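Local coordinates for alcohol dehydrogenase, zinc-containing (Streptococcus pneumoniae serotype 2, PDB 5YLN), which probably oxidises alcohols to aldehydes or ketones with NAD+ as a zinc-dependent alcohol dehydrogenase, at residues Val77-Ile88 against Val130-Thr140. Sequence-based numbering, arbitrary orientation.
Sequences VSNFKKGDKVLI and VPHADNTLYHT
The Phe-80 ring overlaps the imidazole of His-139 in an offset stack, centroids 4.2 Å apart and planes at 22°, with Phe-80 CE2 over the middle of the imidazole. Leu-137 CB lies over the opposite face of the phenyl ring, a CH-pi contact 3.8 Å from its centroid. His-139 CG stands anti to its own carbonyl carbon (chi1 -72°), which turns the imidazole back over Phe-80 and lets NE2 donate, nearly in the ring plane, to Asn-79 O at 2.9 Å. Asn-79 is held from its other end too: its N hydrogen-bonds to Asp-134 OD1, and Ser-78 N to OD2, each at 3.0 Å and on the syn side. In the GroES-like domain, strands 85-88 and 137-139 pair antiparallel at the margin of the mixed sheet, strand 66-72 flanking 85-88 across from this pairing. Leu-87 N gives a 2.7 Å hydrogen bond to Tyr-138 O, and Tyr-138 N returns one to Leu-87 O. Ile-88 CG1 packs on Leu-137 CD2 at 3.6 Å, and Ile-88 also touches Val-34 and Ile-36 of strand 33-39; Leu-87 and Tyr-138 project from the other face, against Thr-302. Thr-140 N hydrogen-bonds to Lys-85 O, while the Lys-85 ammonium pairs with Asp-146.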
ATOM      1  N   VAL A  77      35.230   2.923 -15.992  1.00 39.93           N
ATOM      2  CA  VAL A  77      34.179   3.885 -16.313  1.00 38.90           C
ATOM      3  C   VAL A  77      34.213   4.138 -17.808  1.00 41.30           C
ATOM      4  O   VAL A  77      35.250   4.526 -18.352  1.00 41.99           O
ATOM      5  CB  VAL A  77      34.352   5.202 -15.541  1.00 35.26           C
ATOM      6  CG1 VAL A  77      33.305   6.223 -16.016  1.00 29.44           C
ATOM      7  CG2 VAL A  77      34.243   4.953 -14.046  1.00 30.47           C
ATOM      8  N   SER A  78      33.081   3.970 -18.481  1.00 40.05           N
ATOM      9  CA  SER A  78      33.118   4.002 -19.933  1.00 40.87           C
ATOM     10  C   SER A  78      32.329   5.134 -20.549  1.00 42.23           C
ATOM     11  O   SER A  78      32.693   5.597 -21.635  1.00 42.58           O
ATOM     12  CB  SER A  78      32.618   2.667 -20.505  1.00 44.19           C
ATOM     13  OG  SER A  78      31.285   2.404 -20.119  1.00 38.63           O
ATOM     14  N   ASN A  79      31.279   5.608 -19.887  1.00 37.98           N
ATOM     15  CA  ASN A  79      30.389   6.586 -20.487  1.00 33.41           C
ATOM     16  C   ASN A  79      30.615   8.000 -19.957  1.00 38.49           C
ATOM     17  O   ASN A  79      29.851   8.909 -20.302  1.00 38.21           O
ATOM     18  CB  ASN A  79      28.935   6.163 -20.275  1.00 35.68           C
ATOM     19  CG  ASN A  79      28.598   4.829 -20.966  1.00 43.76           C
ATOM     20  OD1 ASN A  79      29.115   4.523 -22.044  1.00 45.20           O
ATOM     21  ND2 ASN A  79      27.758   4.028 -20.324  1.00 37.91           N
ATOM     22  N   PHE A  80      31.636   8.210 -19.126  1.00 42.49           N
ATOM     23  CA  PHE A  80      31.978   9.550 -18.657  1.00 38.65           C
ATOM     24  C   PHE A  80      33.487   9.721 -18.710  1.00 36.27           C
ATOM     25  O   PHE A  80      34.239   8.751 -18.598  1.00 41.74           O
ATOM     26  CB  PHE A  80      31.456   9.810 -17.231  1.00 39.86           C
ATOM     27  CG  PHE A  80      29.940   9.760 -17.107  1.00 40.35           C
ATOM     28  CD1 PHE A  80      29.286   8.567 -16.808  1.00 32.75           C
ATOM     29  CD2 PHE A  80      29.176  10.912 -17.282  1.00 35.35           C
ATOM     30  CE1 PHE A  80      27.893   8.519 -16.708  1.00 38.76           C
ATOM     31  CE2 PHE A  80      27.786  10.872 -17.180  1.00 40.24           C
ATOM     32  CZ  PHE A  80      27.139   9.663 -16.900  1.00 42.50           C
ATOM     33  N   LYS A  81      33.926  10.960 -18.908  1.00 37.96           N
ATOM     34  CA  LYS A  81      35.350  11.279 -18.949  1.00 42.40           C
ATOM     35  C   LYS A  81      35.575  12.635 -18.298  1.00 42.36           C
ATOM     36  O   LYS A  81      34.629  13.352 -17.973  1.00 35.38           O
ATOM     37  CB  LYS A  81      35.897  11.318 -20.384  1.00 39.87           C
ATOM     38  CG  LYS A  81      35.319  12.473 -21.229  1.00 48.40           C
ATOM     39  CD  LYS A  81      35.648  12.324 -22.727  1.00 54.79           C
ATOM     40  CE  LYS A  81      35.114  13.482 -23.574  1.00 49.70           C
ATOM     41  NZ  LYS A  81      33.626  13.558 -23.572  1.00 44.45           N
ATOM     42  N   LYS A  82      36.851  12.999 -18.172  1.00 47.64           N
ATOM     43  CA  LYS A  82      37.238  14.274 -17.588  1.00 39.81           C
ATOM     44  C   LYS A  82      36.678  15.438 -18.393  1.00 44.65           C
ATOM     45  O   LYS A  82      36.913  15.550 -19.598  1.00 42.73           O
ATOM     46  CB  LYS A  82      38.765  14.378 -17.519  1.00 36.54           C
ATOM     47  CG  LYS A  82      39.241  15.698 -16.893  1.00 43.36           C
ATOM     48  CD  LYS A  82      40.752  15.756 -16.682  1.00 48.89           C
ATOM     49  CE  LYS A  82      41.179  17.067 -15.996  1.00 62.78           C
ATOM     50  NZ  LYS A  82      40.809  17.125 -14.551  1.00 66.33           N
ATOM     51  N   GLY A  83      35.975  16.337 -17.711  1.00 43.09           N
ATOM     52  CA  GLY A  83      35.421  17.515 -18.327  1.00 33.63           C
ATOM     53  C   GLY A  83      33.930  17.446 -18.530  1.00 30.65           C
ATOM     54  O   GLY A  83      33.298  18.482 -18.743  1.00 45.59           O
ATOM     55  N   ASP A  84      33.354  16.257 -18.441  1.00 39.57           N
ATOM     56  CA  ASP A  84      31.913  16.096 -18.571  1.00 43.55           C
ATOM     57  C   ASP A  84      31.177  16.844 -17.470  1.00 39.83           C
ATOM     58  O   ASP A  84      31.434  16.637 -16.282  1.00 45.35           O
ATOM     59  CB  ASP A  84      31.564  14.613 -18.531  1.00 42.99           C
ATOM     60  CG  ASP A  84      32.026  13.870 -19.776  1.00 46.15           C
ATOM     61  OD1 ASP A  84      32.512  14.532 -20.719  1.00 43.04           O
ATOM     62  OD2 ASP A  84      31.911  12.631 -19.811  1.00 44.19           O
ATOM     63  N   LYS A  85      30.264  17.728 -17.875  1.00 32.21           N
ATOM     64  CA  LYS A  85      29.348  18.387 -16.948  1.00 35.93           C
ATOM     65  C   LYS A  85      28.195  17.431 -16.658  1.00 42.75           C
ATOM     66  O   LYS A  85      27.498  17.004 -17.587  1.00 47.55           O
ATOM     67  CB  LYS A  85      28.833  19.698 -17.534  1.00 42.15           C
ATOM     68  CG  LYS A  85      27.715  20.311 -16.723  1.00 47.28           C
ATOM     69  CD  LYS A  85      27.470  21.772 -17.066  1.00 48.98           C
ATOM     70  CE  LYS A  85      26.120  22.217 -16.493  1.00 55.44           C
ATOM     71  NZ  LYS A  85      26.050  23.672 -16.183  1.00 60.67           N
ATOM     72  N   VAL A  86      28.007  17.062 -15.390  1.00 36.11           N
ATOM     73  CA  VAL A  86      27.058  15.996 -15.072  1.00 45.29           C
ATOM     74  C   VAL A  86      26.283  16.267 -13.783  1.00 44.28           C
ATOM     75  O   VAL A  86      26.716  17.020 -12.905  1.00 44.53           O
ATOM     76  CB  VAL A  86      27.759  14.614 -15.004  1.00 54.37           C
ATOM     77  CG1 VAL A  86      28.282  14.199 -16.398  1.00 76.90           C
ATOM     78  CG2 VAL A  86      28.862  14.617 -13.971  1.00 56.11           C
ATOM     79  N   LEU A  87      25.098  15.672 -13.714  1.00 34.83           N
ATOM     80  CA  LEU A  87      24.287  15.615 -12.510  1.00 32.82           C
ATOM     81  C   LEU A  87      24.618  14.362 -11.710  1.00 32.78           C
ATOM     82  O   LEU A  87      24.846  13.287 -12.276  1.00 41.99           O
ATOM     83  CB  LEU A  87      22.800  15.623 -12.868  1.00 40.09           C
ATOM     84  CG  LEU A  87      21.824  15.103 -11.805  1.00 42.47           C
ATOM     85  CD1 LEU A  87      21.380  16.186 -10.822  1.00 42.78           C
ATOM     86  CD2 LEU A  87      20.629  14.399 -12.451  1.00 40.32           C
ATOM     87  N   ILE A  88      24.634  14.500 -10.386  1.00 40.72           N
ATOM     88  CA  ILE A  88      24.894  13.386  -9.482  1.00 33.60           C
ATOM     89  C   ILE A  88      23.608  13.097  -8.720  1.00 32.76           C
ATOM     90  O   ILE A  88      23.091  13.963  -7.997  1.00 33.98           O
ATOM     91  CB  ILE A  88      26.048  13.672  -8.510  1.00 40.51           C
ATOM     92  CG1 ILE A  88      27.225  14.343  -9.235  1.00 44.66           C
ATOM     93  CG2 ILE A  88      26.501  12.374  -7.848  1.00 27.84           C
ATOM     94  CD1 ILE A  88      27.648  15.638  -8.611  1.00 32.93           C
ATOM     95  N   VAL A 130      32.531   9.486  -6.377  1.00 29.41           N
ATOM     96  CA  VAL A 130      31.242   8.958  -6.806  1.00 32.77           C
ATOM     97  C   VAL A 130      31.409   7.469  -7.109  1.00 31.09           C
ATOM     98  O   VAL A 130      32.009   7.114  -8.131  1.00 37.92           O
ATOM     99  CB  VAL A 130      30.722   9.708  -8.033  1.00 36.21           C
ATOM    100  CG1 VAL A 130      29.390   9.132  -8.473  1.00 29.05           C
ATOM    101  CG2 VAL A 130      30.639  11.176  -7.726  1.00 33.65           C
ATOM    102  N   PRO A 131      30.888   6.565  -6.274  1.00 37.47           N
ATOM    103  CA  PRO A 131      30.899   5.137  -6.637  1.00 34.64           C
ATOM    104  C   PRO A 131      29.954   4.870  -7.801  1.00 34.07           C
ATOM    105  O   PRO A 131      28.973   5.588  -7.993  1.00 34.89           O
ATOM    106  CB  PRO A 131      30.410   4.428  -5.366  1.00 33.36           C
ATOM    107  CG  PRO A 131      30.326   5.506  -4.287  1.00 36.79           C
ATOM    108  CD  PRO A 131      30.153   6.809  -5.023  1.00 32.34           C
ATOM    109  N   HIS A 132      30.284   3.844  -8.593  1.00 37.58           N
ATOM    110  CA  HIS A 132      29.462   3.399  -9.727  1.00 32.82           C
ATOM    111  C   HIS A 132      29.067   4.558 -10.632  1.00 35.20           C
ATOM    112  O   HIS A 132      27.883   4.797 -10.894  1.00 34.07           O
ATOM    113  CB  HIS A 132      28.223   2.666  -9.237  1.00 30.82           C
ATOM    114  CG  HIS A 132      28.532   1.497  -8.361  1.00 35.26           C
ATOM    115  ND1 HIS A 132      29.322   0.448  -8.775  1.00 43.23           N
ATOM    116  CD2 HIS A 132      28.175   1.222  -7.082  1.00 40.00           C
ATOM    117  CE1 HIS A 132      29.439  -0.426  -7.789  1.00 40.09           C
ATOM    118  NE2 HIS A 132      28.747   0.017  -6.754  1.00 38.58           N
ATOM    119  N   ALA A 133      30.080   5.281 -11.116  1.00 37.19           N
ATOM    120  CA  ALA A 133      29.841   6.536 -11.826  1.00 36.37           C
ATOM    121  C   ALA A 133      28.959   6.335 -13.049  1.00 42.71           C
ATOM    122  O   ALA A 133      28.120   7.189 -13.361  1.00 41.80           O
ATOM    123  CB  ALA A 133      31.168   7.174 -12.232  1.00 30.37           C
ATOM    124  N   ASP A 134      29.140   5.222 -13.771  1.00 45.66           N
ATOM    125  CA  ASP A 134      28.343   4.996 -14.974  1.00 36.99           C
ATOM    126  C   ASP A 134      26.852   4.932 -14.661  1.00 39.81           C
ATOM    127  O   ASP A 134      26.024   5.260 -15.522  1.00 39.03           O
ATOM    128  CB  ASP A 134      28.799   3.716 -15.675  1.00 41.99           C
ATOM    129  CG  ASP A 134      29.928   3.958 -16.658  1.00 44.98           C
ATOM    130  OD1 ASP A 134      29.975   5.056 -17.231  1.00 46.22           O
ATOM    131  OD2 ASP A 134      30.769   3.057 -16.864  1.00 50.73           O
ATOM    132  N   ASN A 135      26.483   4.522 -13.443  1.00 32.42           N
ATOM    133  CA  ASN A 135      25.076   4.409 -13.080  1.00 36.54           C
ATOM    134  C   ASN A 135      24.611   5.472 -12.095  1.00 38.34           C
ATOM    135  O   ASN A 135      23.429   5.497 -11.744  1.00 38.43           O
ATOM    136  CB  ASN A 135      24.786   3.014 -12.515  1.00 36.80           C
ATOM    137  CG  ASN A 135      25.188   1.914 -13.463  1.00 44.35           C
ATOM    138  OD1 ASN A 135      24.522   1.676 -14.465  1.00 61.40           O
ATOM    139  ND2 ASN A 135      26.278   1.239 -13.159  1.00 49.18           N
ATOM    140  N   THR A 136      25.497   6.356 -11.649  1.00 40.83           N
ATOM    141  CA  THR A 136      25.141   7.386 -10.684  1.00 39.44           C
ATOM    142  C   THR A 136      25.159   8.785 -11.278  1.00 37.19           C
ATOM    143  O   THR A 136      24.482   9.675 -10.753  1.00 36.34           O
ATOM    144  CB  THR A 136      26.091   7.294  -9.473  1.00 36.94           C
ATOM    145  OG1 THR A 136      26.014   5.959  -8.951  1.00 34.36           O
ATOM    146  CG2 THR A 136      25.746   8.304  -8.341  1.00 31.57           C
ATOM    147  N   LEU A 137      25.869   8.990 -12.384  1.00 36.81           N
ATOM    148  CA  LEU A 137      25.984  10.289 -13.038  1.00 34.74           C
ATOM    149  C   LEU A 137      25.069  10.359 -14.258  1.00 35.15           C
ATOM    150  O   LEU A 137      24.791   9.348 -14.902  1.00 30.31           O
ATOM    151  CB  LEU A 137      27.430  10.542 -13.470  1.00 29.76           C
ATOM    152  CG  LEU A 137      28.501  10.522 -12.383  1.00 39.74           C
ATOM    153  CD1 LEU A 137      29.878  10.819 -12.986  1.00 38.13           C
ATOM    154  CD2 LEU A 137      28.158  11.552 -11.323  1.00 35.24           C
ATOM    155  N   TYR A 138      24.618  11.570 -14.575  1.00 32.78           N
ATOM    156  CA  TYR A 138      23.838  11.835 -15.780  1.00 32.19           C
ATOM    157  C   TYR A 138      24.418  13.031 -16.514  1.00 41.54           C
ATOM    158  O   TYR A 138      24.703  14.065 -15.899  1.00 39.44           O
ATOM    159  CB  TYR A 138      22.370  12.090 -15.449  1.00 41.49           C
ATOM    160  CG  TYR A 138      21.677  10.862 -14.932  1.00 47.27           C
ATOM    161  CD1 TYR A 138      21.089   9.954 -15.809  1.00 38.75           C
ATOM    162  CD2 TYR A 138      21.633  10.592 -13.571  1.00 47.90           C
ATOM    163  CE1 TYR A 138      20.462   8.829 -15.342  1.00 45.75           C
ATOM    164  CE2 TYR A 138      21.009   9.469 -13.094  1.00 47.86           C
ATOM    165  CZ  TYR A 138      20.425   8.586 -13.984  1.00 47.82           C
ATOM    166  OH  TYR A 138      19.799   7.455 -13.525  1.00 53.50           O
ATOM    167  N   HIS A 139      24.577  12.895 -17.828  1.00 42.22           N
ATOM    168  CA  HIS A 139      25.018  14.016 -18.637  1.00 37.48           C
ATOM    169  C   HIS A 139      23.974  15.125 -18.603  1.00 32.53           C
ATOM    170  O   HIS A 139      22.778  14.861 -18.706  1.00 33.57           O
ATOM    171  CB  HIS A 139      25.267  13.553 -20.076  1.00 40.67           C
ATOM    172  CG  HIS A 139      26.489  12.702 -20.231  1.00 35.38           C
ATOM    173  ND1 HIS A 139      27.768  13.219 -20.149  1.00 36.93           N
ATOM    174  CD2 HIS A 139      26.629  11.376 -20.459  1.00 35.10           C
ATOM    175  CE1 HIS A 139      28.641  12.245 -20.324  1.00 38.04           C
ATOM    176  NE2 HIS A 139      27.976  11.117 -20.513  1.00 42.13           N
ATOM    177  N   THR A 140      24.425  16.377 -18.435  1.00 34.66           N
ATOM    178  CA  THR A 140      23.326  17.326 -18.280  1.00 42.66           C
ATOM    179  C   THR A 140      22.954  17.972 -19.619  1.00 57.08           C
ATOM    180  O   THR A 140      23.839  18.335 -20.405  1.00 52.07           O
ATOM    181  CB  THR A 140      23.684  18.421 -17.284  1.00 38.67           C
ATOM    182  OG1 THR A 140      24.911  19.055 -17.678  1.00 44.55           O
ATOM    183  CG2 THR A 140      23.838  17.840 -15.879  1.00 37.74           C
TER